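Long-range contacts in tumour necrosis factor receptor (PDB 3ON9), which probably blunts host immune defence by binding tumour necrosis factor and chemokines, the piece described here being its SECRET domain: residues Phe6-Pro17 with Leu120-Asn131; Val18-Ile27 with Phe51-Val59. All coordinates share one frame; numbering follows the deposited sequence.

Contact 1: residues Phe6-Pro17 with Leu120-Asn131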
loop_
_atom_site.group_PDB
_atom_site.type_symbol
_atom_site.label_atom_id
_atom_site.label_comp_id
_atom_site.label_asym_id
_atom_site.label_seq_id
_atom_site.Cartn_x
_atom_site.Cartn_y
_atom_site.Cartn_z
ATOM N N PHE A 6 9.150 -12.313 8.460
ATOM C CA PHE A 6 7.997 -12.235 7.565
ATOM C C PHE A 6 8.330 -12.771 6.174
ATOM O O PHE A 6 9.466 -12.643 5.710
ATOM C CB PHE A 6 7.425 -10.810 7.504
ATOM C CG PHE A 6 8.364 -9.777 6.910
ATOM C CD1 PHE A 6 8.417 -9.571 5.538
ATOM C CD2 PHE A 6 9.153 -8.984 7.733
ATOM C CE1 PHE A 6 9.267 -8.607 4.985
ATOM C CE2 PHE A 6 10.000 -8.025 7.189
ATOM C CZ PHE A 6 10.047 -7.832 5.813
ATOM N N ASN A 7 7.353 -13.405 5.535
ATOM C CA ASN A 7 7.497 -13.846 4.150
ATOM C C ASN A 7 6.422 -13.241 3.257
ATOM O O ASN A 7 6.287 -13.622 2.103
ATOM C CB ASN A 7 7.488 -15.383 4.029
ATOM C CG ASN A 7 6.279 -16.024 4.685
ATOM O OD1 ASN A 7 5.437 -15.342 5.247
ATOM N ND2 ASN A 7 6.191 -17.346 4.611
ATOM N N SER A 8 5.658 -12.303 3.814
ATOM C CA SER A 8 4.527 -11.720 3.100
ATOM C C SER A 8 4.433 -10.232 3.400
ATOM O O SER A 8 4.511 -9.837 4.559
ATOM C CB SER A 8 3.230 -12.390 3.565
ATOM O OG SER A 8 2.092 -11.752 3.008
ATOM N N ILE A 9 4.270 -9.411 2.362
ATOM C CA ILE A 9 3.999 -7.987 2.550
ATOM C C ILE A 9 2.742 -7.631 1.775
ATOM O O ILE A 9 2.601 -7.987 0.601
ATOM C CB ILE A 9 5.148 -7.059 2.064
ATOM C CG1 ILE A 9 6.507 -7.544 2.558
ATOM C CG2 ILE A 9 4.919 -5.630 2.566
ATOM C CD1 ILE A 9 7.681 -6.701 2.043
ATOM N N ASP A 10 1.845 -6.924 2.455
ATOM C CA ASP A 10 0.571 -6.492 1.916
ATOM C C ASP A 10 0.543 -4.983 2.085
ATOM O O ASP A 10 0.830 -4.471 3.164
ATOM C CB ASP A 10 -0.558 -7.175 2.709
ATOM C CG ASP A 10 -1.883 -6.439 2.621
ATOM O OD1 ASP A 10 -2.635 -6.698 1.664
ATOM O OD2 ASP A 10 -2.167 -5.624 3.529
ATOM N N VAL A 11 0.267 -4.267 1.000
ATOM C CA VAL A 11 0.118 -2.825 1.053
ATOM C C VAL A 11 -1.273 -2.496 0.537
ATOM O O VAL A 11 -1.644 -2.925 -0.549
ATOM C CB VAL A 11 1.198 -2.117 0.195
ATOM C CG1 VAL A 11 0.982 -0.608 0.219
ATOM C CG2 VAL A 11 2.590 -2.465 0.703
ATOM N N GLU A 12 -2.053 -1.768 1.336
ATOM C CA GLU A 12 -3.406 -1.378 0.963
ATOM C C GLU A 12 -3.528 0.124 1.020
ATOM O O GLU A 12 -3.053 0.753 1.964
ATOM C CB GLU A 12 -4.435 -1.963 1.929
ATOM C CG GLU A 12 -4.429 -3.465 2.023
ATOM C CD GLU A 12 -5.098 -3.953 3.297
ATOM O OE1 GLU A 12 -6.305 -3.675 3.493
ATOM O OE2 GLU A 12 -4.409 -4.607 4.107
ATOM N N ILE A 13 -4.188 0.691 0.017
ATOM C CA ILE A 13 -4.455 2.119 -0.013
ATOM C C ILE A 13 -5.934 2.346 -0.321
ATOM O O ILE A 13 -6.414 2.001 -1.406
ATOM C CB ILE A 13 -3.574 2.844 -1.081
ATOM C CG1 ILE A 13 -2.088 2.456 -0.952
ATOM C CG2 ILE A 13 -3.727 4.353 -0.958
ATOM C CD1 ILE A 13 -1.645 1.277 -1.844
ATOM N N ASN A 14 -6.669 2.929 0.628
ATOM C CA ASN A 14 -8.092 3.186 0.420
ATOM C C ASN A 14 -8.317 4.685 0.318
ATOM O O ASN A 14 -7.709 5.445 1.059
ATOM C CB ASN A 14 -8.920 2.553 1.545
ATOM C CG ASN A 14 -8.730 1.054 1.603
ATOM O OD1 ASN A 14 -8.522 0.415 0.569
ATOM N ND2 ASN A 14 -8.765 0.484 2.803
ATOM N N MET A 15 -9.144 5.110 -0.631
ATOM C CA MET A 15 -9.187 6.521 -1.009
ATOM C C MET A 15 -10.602 7.012 -1.284
ATOM O O MET A 15 -11.412 6.289 -1.855
ATOM C CB MET A 15 -8.335 6.749 -2.267
ATOM C CG MET A 15 -6.882 6.326 -2.100
ATOM S SD MET A 15 -5.905 6.608 -3.590
ATOM C CE MET A 15 -6.529 5.294 -4.643
ATOM N N TYR A 16 -10.884 8.248 -0.891
ATOM C CA TYR A 16 -12.161 8.872 -1.195
ATOM C C TYR A 16 -11.975 10.380 -1.267
ATOM O O TYR A 16 -11.290 10.948 -0.433
ATOM C CB TYR A 16 -13.183 8.541 -0.100
ATOM C CG TYR A 16 -14.586 8.959 -0.460
ATOM C CD1 TYR A 16 -15.460 8.067 -1.063
ATOM C CD2 TYR A 16 -15.022 10.253 -0.229
ATOM C CE1 TYR A 16 -16.740 8.452 -1.423
ATOM C CE2 TYR A 16 -16.303 10.643 -0.579
ATOM C CZ TYR A 16 -17.150 9.737 -1.169
ATOM O OH TYR A 16 -18.420 10.126 -1.515
ATOM N N PRO A 17 -12.567 11.035 -2.279
ATOM C CA PRO A 17 -13.317 10.447 -3.390
ATOM C C PRO A 17 -12.428 10.248 -4.617
ATOM O O PRO A 17 -11.493 11.027 -4.838
ATOM C CB PRO A 17 -14.341 11.534 -3.736
ATOM C CG PRO A 17 -13.691 12.836 -3.273
ATOM C CD PRO A 17 -12.528 12.507 -2.362
ATOM N N LEU A 120 -7.715 14.185 -1.783
ATOM C CA LEU A 120 -8.483 13.177 -1.043
ATOM C C LEU A 120 -9.042 13.699 0.273
ATOM O O LEU A 120 -8.331 14.334 1.046
ATOM C CB LEU A 120 -7.641 11.931 -0.759
ATOM C CG LEU A 120 -7.130 11.182 -1.994
ATOM C CD1 LEU A 120 -6.265 10.007 -1.555
ATOM C CD2 LEU A 120 -8.285 10.708 -2.861
ATOM N N SER A 121 -10.318 13.413 0.523
ATOM C CA SER A 121 -10.925 13.704 1.819
ATOM C C SER A 121 -10.616 12.593 2.826
ATOM O O SER A 121 -10.567 12.843 4.025
ATOM C CB SER A 121 -12.437 13.902 1.674
ATOM O OG SER A 121 -13.087 12.705 1.328
ATOM N N ASN A 122 -10.399 11.371 2.339
ATOM C CA ASN A 122 -9.999 10.263 3.206
ATOM C C ASN A 122 -8.926 9.443 2.516
ATOM O O ASN A 122 -9.085 9.078 1.358
ATOM C CB ASN A 122 -11.170 9.310 3.511
ATOM C CG ASN A 122 -12.413 10.021 4.016
ATOM O OD1 ASN A 122 -13.063 10.764 3.278
ATOM N ND2 ASN A 122 -12.780 9.753 5.273
ATOM N N LEU A 123 -7.851 9.152 3.237
ATOM C CA LEU A 123 -6.776 8.315 2.719
ATOM C C LEU A 123 -6.337 7.402 3.844
ATOM O O LEU A 123 -5.922 7.875 4.904
ATOM C CB LEU A 123 -5.599 9.182 2.264
ATOM C CG LEU A 123 -4.283 8.473 1.916
ATOM C CD1 LEU A 123 -4.504 7.392 0.835
ATOM C CD2 LEU A 123 -3.218 9.471 1.473
ATOM N N ASP A 124 -6.432 6.094 3.620
ATOM C CA ASP A 124 -5.984 5.104 4.593
ATOM C C ASP A 124 -4.901 4.267 3.931
ATOM O O ASP A 124 -5.051 3.855 2.777
ATOM C CB ASP A 124 -7.129 4.164 4.993
ATOM C CG ASP A 124 -8.325 4.891 5.570
ATOM O OD1 ASP A 124 -8.142 5.779 6.420
ATOM O OD2 ASP A 124 -9.452 4.550 5.172
ATOM N N VAL A 125 -3.826 4.002 4.664
ATOM C CA VAL A 125 -2.778 3.117 4.188
ATOM C C VAL A 125 -2.495 2.057 5.247
ATOM O O VAL A 125 -2.415 2.361 6.439
ATOM C CB VAL A 125 -1.496 3.905 3.890
ATOM C CG1 VAL A 125 -0.353 2.959 3.547
ATOM C CG2 VAL A 125 -1.758 4.863 2.745
ATOM N N TYR A 126 -2.377 0.808 4.810
ATOM C CA TYR A 126 -1.904 -0.261 5.678
ATOM C C TYR A 126 -0.723 -0.956 5.031
ATOM O O TYR A 126 -0.798 -1.372 3.878
ATOM C CB TYR A 126 -3.005 -1.286 5.953
ATOM C CG TYR A 126 -4.316 -0.689 6.404
ATOM C CD1 TYR A 126 -4.581 -0.455 7.753
ATOM C CD2 TYR A 126 -5.293 -0.360 5.480
ATOM C CE1 TYR A 126 -5.799 0.102 8.152
ATOM C CE2 TYR A 126 -6.503 0.192 5.871
ATOM C CZ TYR A 126 -6.749 0.416 7.196
ATOM O OH TYR A 126 -7.974 0.961 7.548
ATOM N N ILE A 127 0.362 -1.070 5.781
ATOM C CA ILE A 127 1.508 -1.864 5.343
ATOM C C ILE A 127 1.630 -3.003 6.344
ATOM O O ILE A 127 1.845 -2.771 7.531
ATOM C CB ILE A 127 2.786 -1.031 5.330
ATOM C CG1 ILE A 127 2.601 0.157 4.382
ATOM C CG2 ILE A 127 3.978 -1.903 4.873
ATOM C CD1 ILE A 127 3.693 1.192 4.459
ATOM N N VAL A 128 1.473 -4.227 5.859
ATOM C CA VAL A 128 1.301 -5.380 6.737
ATOM C C VAL A 128 2.343 -6.435 6.429
ATOM O O VAL A 128 2.417 -6.943 5.305
ATOM C CB VAL A 128 -0.105 -5.972 6.576
ATOM C CG1 VAL A 128 -0.295 -7.162 7.510
ATOM C CG2 VAL A 128 -1.153 -4.899 6.865
ATOM N N TYR A 129 3.164 -6.740 7.424
ATOM C CA TYR A 129 4.178 -7.765 7.294
ATOM C C TYR A 129 3.733 -8.987 8.076
ATOM O O TYR A 129 3.387 -8.886 9.267
ATOM C CB TYR A 129 5.492 -7.266 7.872
ATOM C CG TYR A 129 5.978 -5.936 7.351
ATOM C CD1 TYR A 129 6.940 -5.878 6.354
ATOM C CD2 TYR A 129 5.490 -4.730 7.870
ATOM C CE1 TYR A 129 7.406 -4.673 5.889
ATOM C CE2 TYR A 129 5.960 -3.512 7.403
ATOM C CZ TYR A 129 6.924 -3.495 6.413
ATOM O OH TYR A 129 7.420 -2.304 5.945
ATOM N N ALA A 130 3.739 -10.142 7.422
ATOM C CA ALA A 130 3.332 -11.378 8.072
ATOM C C ALA A 130 4.280 -12.531 7.799
ATOM O O ALA A 130 4.727 -12.723 6.671
ATOM C CB ALA A 130 1.917 -11.766 7.639
ATOM N N ASN A 131 4.581 -13.295 8.846
ATOM C CA ASN A 131 5.165 -14.615 8.692
ATOM C C ASN A 131 4.007 -15.591 8.635
ATOM O O ASN A 131 3.344 -15.809 9.645
ATOM C CB ASN A 131 6.049 -14.935 9.899
ATOM C CG ASN A 131 6.711 -16.292 9.786
ATOM O OD1 ASN A 131 6.431 -17.055 8.863
ATOM N ND2 ASN A 131 7.601 -16.597 10.728
HETATM O O HOH W 1 1.186 -9.579 4.527
#

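Contact 2: residues Val18-Ile27 with Phe51-Val59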
loop_
_atom_site.group_PDB
_atom_site.type_symbol
_atom_site.label_atom_id
_atom_site.label_comp_id
_atom_site.label_asym_id
_atom_site.label_seq_id
_atom_site.Cartn_x
_atom_site.Cartn_y
_atom_site.Cartn_z
ATOM N N VAL A 18 -12.724 9.224 -5.407
ATOM C CA VAL A 18 -12.074 9.082 -6.708
ATOM C C VAL A 18 -13.099 9.304 -7.809
ATOM O O VAL A 18 -14.295 9.034 -7.629
ATOM C CB VAL A 18 -11.347 7.724 -6.897
ATOM C CG1 VAL A 18 -10.232 7.576 -5.863
ATOM C CG2 VAL A 18 -12.313 6.548 -6.827
ATOM N N ASN A 19 -12.628 9.828 -8.936
ATOM C CA ASN A 19 -13.483 10.145 -10.066
ATOM C C ASN A 19 -13.230 9.249 -11.269
ATOM O O ASN A 19 -13.966 9.317 -12.255
ATOM C CB ASN A 19 -13.253 11.587 -10.493
ATOM C CG ASN A 19 -13.563 12.567 -9.396
ATOM O OD1 ASN A 19 -14.717 12.709 -8.990
ATOM N ND2 ASN A 19 -12.536 13.255 -8.904
ATOM N N LYS A 20 -12.181 8.437 -11.193
ATOM C CA LYS A 20 -11.780 7.584 -12.309
ATOM C C LYS A 20 -11.725 6.131 -11.879
ATOM O O LYS A 20 -11.310 5.823 -10.756
ATOM C CB LYS A 20 -10.399 7.987 -12.826
ATOM C CG LYS A 20 -10.235 9.455 -13.178
ATOM C CD LYS A 20 -11.196 9.886 -14.256
ATOM C CE LYS A 20 -10.964 11.344 -14.607
ATOM N NZ LYS A 20 -11.901 11.800 -15.665
ATOM N N THR A 21 -12.135 5.242 -12.777
ATOM C CA THR A 21 -12.105 3.812 -12.491
ATOM C C THR A 21 -11.023 3.105 -13.296
ATOM O O THR A 21 -10.516 2.063 -12.884
ATOM C CB THR A 21 -13.479 3.147 -12.730
ATOM O OG1 THR A 21 -13.876 3.311 -14.100
ATOM C CG2 THR A 21 -14.535 3.785 -11.821
ATOM N N SER A 22 -10.662 3.674 -14.441
ATOM C CA SER A 22 -9.643 3.051 -15.281
ATOM C C SER A 22 -8.246 3.350 -14.783
ATOM O O SER A 22 -7.915 4.497 -14.482
ATOM C CB SER A 22 -9.787 3.513 -16.729
ATOM O OG SER A 22 -10.974 2.987 -17.298
ATOM N N CYS A 23 -7.421 2.315 -14.692
ATOM C CA CYS A 23 -6.055 2.491 -14.202
ATOM C C CYS A 23 -5.034 1.727 -15.035
ATOM O O CYS A 23 -5.385 0.844 -15.829
ATOM C CB CYS A 23 -5.942 2.084 -12.723
ATOM S SG CYS A 23 -6.452 0.385 -12.331
ATOM N N ASN A 24 -3.765 2.069 -14.828
ATOM C CA ASN A 24 -2.651 1.375 -15.465
ATOM C C ASN A 24 -1.648 0.967 -14.398
ATOM O O ASN A 24 -1.351 1.740 -13.464
ATOM C CB ASN A 24 -1.969 2.284 -16.491
ATOM C CG ASN A 24 -1.492 1.519 -17.697
ATOM O OD1 ASN A 24 -2.275 0.825 -18.333
ATOM N ND2 ASN A 24 -0.204 1.633 -18.018
ATOM N N SER A 25 -1.119 -0.243 -14.530
ATOM C CA SER A 25 -0.171 -0.760 -13.552
ATOM C C SER A 25 1.187 -1.073 -14.157
ATOM O O SER A 25 1.280 -1.632 -15.262
ATOM C CB SER A 25 -0.712 -2.048 -12.924
ATOM O OG SER A 25 0.318 -2.732 -12.209
ATOM N N SER A 26 2.237 -0.747 -13.414
ATOM C CA SER A 26 3.575 -1.193 -13.780
ATOM C C SER A 26 4.380 -1.622 -12.568
ATOM O O SER A 26 4.848 -0.788 -11.792
ATOM C CB SER A 26 4.334 -0.113 -14.550
ATOM O OG SER A 26 5.674 -0.541 -14.751
ATOM N N ILE A 27 4.549 -2.930 -12.411
ATOM C CA ILE A 27 5.269 -3.466 -11.266
ATOM C C ILE A 27 6.767 -3.527 -11.549
ATOM O O ILE A 27 7.188 -3.624 -12.700
ATOM C CB ILE A 27 4.694 -4.842 -10.835
ATOM C CG1 ILE A 27 3.296 -4.642 -10.229
ATOM C CG2 ILE A 27 5.594 -5.518 -9.810
ATOM C CD1 ILE A 27 2.610 -5.918 -9.804
ATOM N N PHE A 51 7.117 -8.300 -4.949
ATOM C CA PHE A 51 5.762 -7.867 -5.239
ATOM C C PHE A 51 5.320 -8.420 -6.587
ATOM O O PHE A 51 6.027 -8.268 -7.589
ATOM C CB PHE A 51 5.663 -6.346 -5.183
ATOM C CG PHE A 51 5.608 -5.814 -3.782
ATOM C CD1 PHE A 51 4.387 -5.667 -3.134
ATOM C CD2 PHE A 51 6.770 -5.517 -3.091
ATOM C CE1 PHE A 51 4.328 -5.196 -1.825
ATOM C CE2 PHE A 51 6.726 -5.046 -1.784
ATOM C CZ PHE A 51 5.501 -4.894 -1.143
ATOM N N ILE A 52 4.158 -9.073 -6.602
ATOM C CA ILE A 52 3.693 -9.802 -7.779
ATOM C C ILE A 52 2.342 -9.364 -8.304
ATOM O O ILE A 52 1.979 -9.703 -9.432
ATOM C CB ILE A 52 3.592 -11.324 -7.514
ATOM C CG1 ILE A 52 2.625 -11.615 -6.363
ATOM C CG2 ILE A 52 4.982 -11.932 -7.261
ATOM C CD1 ILE A 52 2.428 -13.090 -6.112
ATOM N N GLY A 53 1.582 -8.635 -7.497
ATOM C CA GLY A 53 0.238 -8.292 -7.916
ATOM C C GLY A 53 -0.228 -6.987 -7.331
ATOM O O GLY A 53 0.308 -6.516 -6.325
ATOM N N ASP A 54 -1.230 -6.402 -7.973
ATOM C CA ASP A 54 -1.857 -5.204 -7.442
ATOM C C ASP A 54 -3.304 -5.112 -7.868
ATOM O O ASP A 54 -3.784 -5.936 -8.639
ATOM C CB ASP A 54 -1.083 -3.935 -7.811
ATOM C CG ASP A 54 -0.884 -3.762 -9.297
ATOM O OD1 ASP A 54 -1.659 -4.325 -10.107
ATOM O OD2 ASP A 54 0.070 -3.041 -9.644
ATOM N N TYR A 55 -4.006 -4.109 -7.352
ATOM C CA TYR A 55 -5.419 -3.963 -7.676
ATOM C C TYR A 55 -5.885 -2.549 -7.377
ATOM O O TYR A 55 -5.239 -1.828 -6.626
ATOM C CB TYR A 55 -6.266 -4.987 -6.905
ATOM C CG TYR A 55 -6.112 -4.923 -5.402
ATOM C CD1 TYR A 55 -6.948 -4.120 -4.629
ATOM C CD2 TYR A 55 -5.118 -5.647 -4.754
ATOM C CE1 TYR A 55 -6.810 -4.061 -3.259
ATOM C CE2 TYR A 55 -4.969 -5.588 -3.385
ATOM C CZ TYR A 55 -5.818 -4.790 -2.636
ATOM O OH TYR A 55 -5.665 -4.734 -1.259
ATOM N N TYR A 56 -6.999 -2.168 -7.997
ATOM C CA TYR A 56 -7.625 -0.868 -7.814
ATOM C C TYR A 56 -9.076 -1.067 -8.231
ATOM O O TYR A 56 -9.368 -1.352 -9.395
ATOM C CB TYR A 56 -6.928 0.192 -8.693
ATOM C CG TYR A 56 -7.609 1.543 -8.713
ATOM C CD1 TYR A 56 -7.337 2.495 -7.738
ATOM C CD2 TYR A 56 -8.519 1.870 -9.713
ATOM C CE1 TYR A 56 -7.973 3.740 -7.748
ATOM C CE2 TYR A 56 -9.155 3.101 -9.732
ATOM C CZ TYR A 56 -8.870 4.035 -8.751
ATOM O OH TYR A 56 -9.491 5.265 -8.782
ATOM N N SER A 57 -9.985 -0.961 -7.272
ATOM C CA SER A 57 -11.378 -1.303 -7.505
ATOM C C SER A 57 -12.271 -0.277 -6.823
ATOM O O SER A 57 -12.004 0.135 -5.683
ATOM C CB SER A 57 -11.662 -2.714 -6.977
ATOM O OG SER A 57 -12.961 -3.134 -7.343
ATOM N N VAL A 58 -13.333 0.128 -7.514
ATOM C CA VAL A 58 -14.117 1.284 -7.114
ATOM C C VAL A 58 -15.611 0.967 -6.980
ATOM O O VAL A 58 -16.189 0.233 -7.796
ATOM C CB VAL A 58 -13.943 2.449 -8.130
ATOM C CG1 VAL A 58 -14.826 3.626 -7.738
ATOM C CG2 VAL A 58 -12.470 2.876 -8.211
ATOM N N VAL A 59 -16.231 1.528 -5.945
ATOM C CA VAL A 59 -17.680 1.513 -5.810
ATOM C C VAL A 59 -18.073 2.960 -5.609
ATOM O O VAL A 59 -17.708 3.574 -4.605
ATOM C CB VAL A 59 -18.134 0.689 -4.606
ATOM C CG1 VAL A 59 -19.642 0.863 -4.368
ATOM C CG2 VAL A 59 -17.768 -0.779 -4.809
HETATM O O HOH W 2 -11.281 0.264 -10.861
#

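Contact 1: residues Phe6-Pro17 with Leu120-Asn131
The carbonyl oxygen of Tyr16 takes a 2.9 Å, nearly straight bond from Asn122 N and a weak one from Ser121 N, with Ser121 OG also close. Two successive residues facing one partner make this a classic beta bulge. A second closes the far end, where Ala130 O accepts Asn7 N at 2.9 Å and, weakly, Ser8 N. Between the bulges the strands run antiparallel at 171°, and paired bonds such as Val128 N to Asp10 O (2.8 Å) fix the register. Ile13 and Leu123 lie side by side, Ile13 CG2 3.6 Å from Leu123 CD1. Phe6 CG lies between its backbone N and carbonyl carbon (chi1 64°), which lays the ring beside Tyr129 in an edge-to-face pair with planes at 61°; Tyr129 CD1 sits over the ring centre. Tyr129 OH is hydrogen-bonded to Glu111. On the opposite face of the sheet Asp10 OD2 flanks Val128 CG2 at 3.6 Å, and a water joins Ser8 OG to Val128 O. That face is partly exposed along Asp10, Glu12 and Tyr126 but buried at Asn14 and Asp124, where Asp124 bonds to His145. Ile13, Val125 and Ile127 instead pack on the second sheet, as in a beta-sandwich.

Contact 2: residues Val18-Ile27 with Phe51-Val59
Tyr56 and Ser25 supply the two direct hydrogen bonds between these segments. With CG anti to the backbone N (chi1 173°), the Tyr56 ring reaches toward the 18-27 segment and its OH donates to Lys20 O at 2.7 Å. That carbonyl and Thr21 O both lie in plane at the ring edge, Thr21 O 3.6 Å from Tyr56 CE2. Val18 meets the hydroxyl from the opposite direction, its CB 3.6 Å from Tyr56 OH, and its CG2 meets Val58 CG2 tip to tip at 3.9 Å. The Thr21 side chain crosses that of Val58 at about a right angle. Cys23, disulfide-bonded to Cys160, holds SG between its backbone N and carbonyl carbon (chi1 57°), which brings the sulfur obliquely to the ring, 3.7 Å from Tyr56 CD2. Farther along, Ser25 OG donates to the syn lone pair of Asp54 OD2, 2.6 Å away. With the Ile27 chain extended at chi2 (178°), Ile27 CD1 ends 3.7 Å from Gly53 N. No backbone-to-backbone hydrogen bond joins the segments; side chains do most of the work, and a water lies within bonding distance of both Thr21 O and Tyr56 O. The short serine bond would be expected to favour an ionised Asp54, and the tyrosine bond should restrain rotation of the Tyr56 hydroxyl.

How the contacts relate
From the N terminus, strand 8-16 forms the first half of contact 1, and the chain passes directly from Pro17 into Val18, the start of contact 2. Contact 2 closes the shorter loop when strand 51-59 returns, with 23 residues between its segments. Contact 1 closes only at 120-131, after 102 intervening residues, so the shorter closure falls wholly within the longer one and the two do not cross. Contact 1 joins two neighbouring strands of the five-stranded sheet; contact 2 ties an edge strand, 51-59, to the 18-23 loop and to strand 24-26, an edge strand of the other sheet. Their centres lie about 13 Å apart, and side chains touch directly: Met15 CE lies 3.8 Å from Tyr56 CE1.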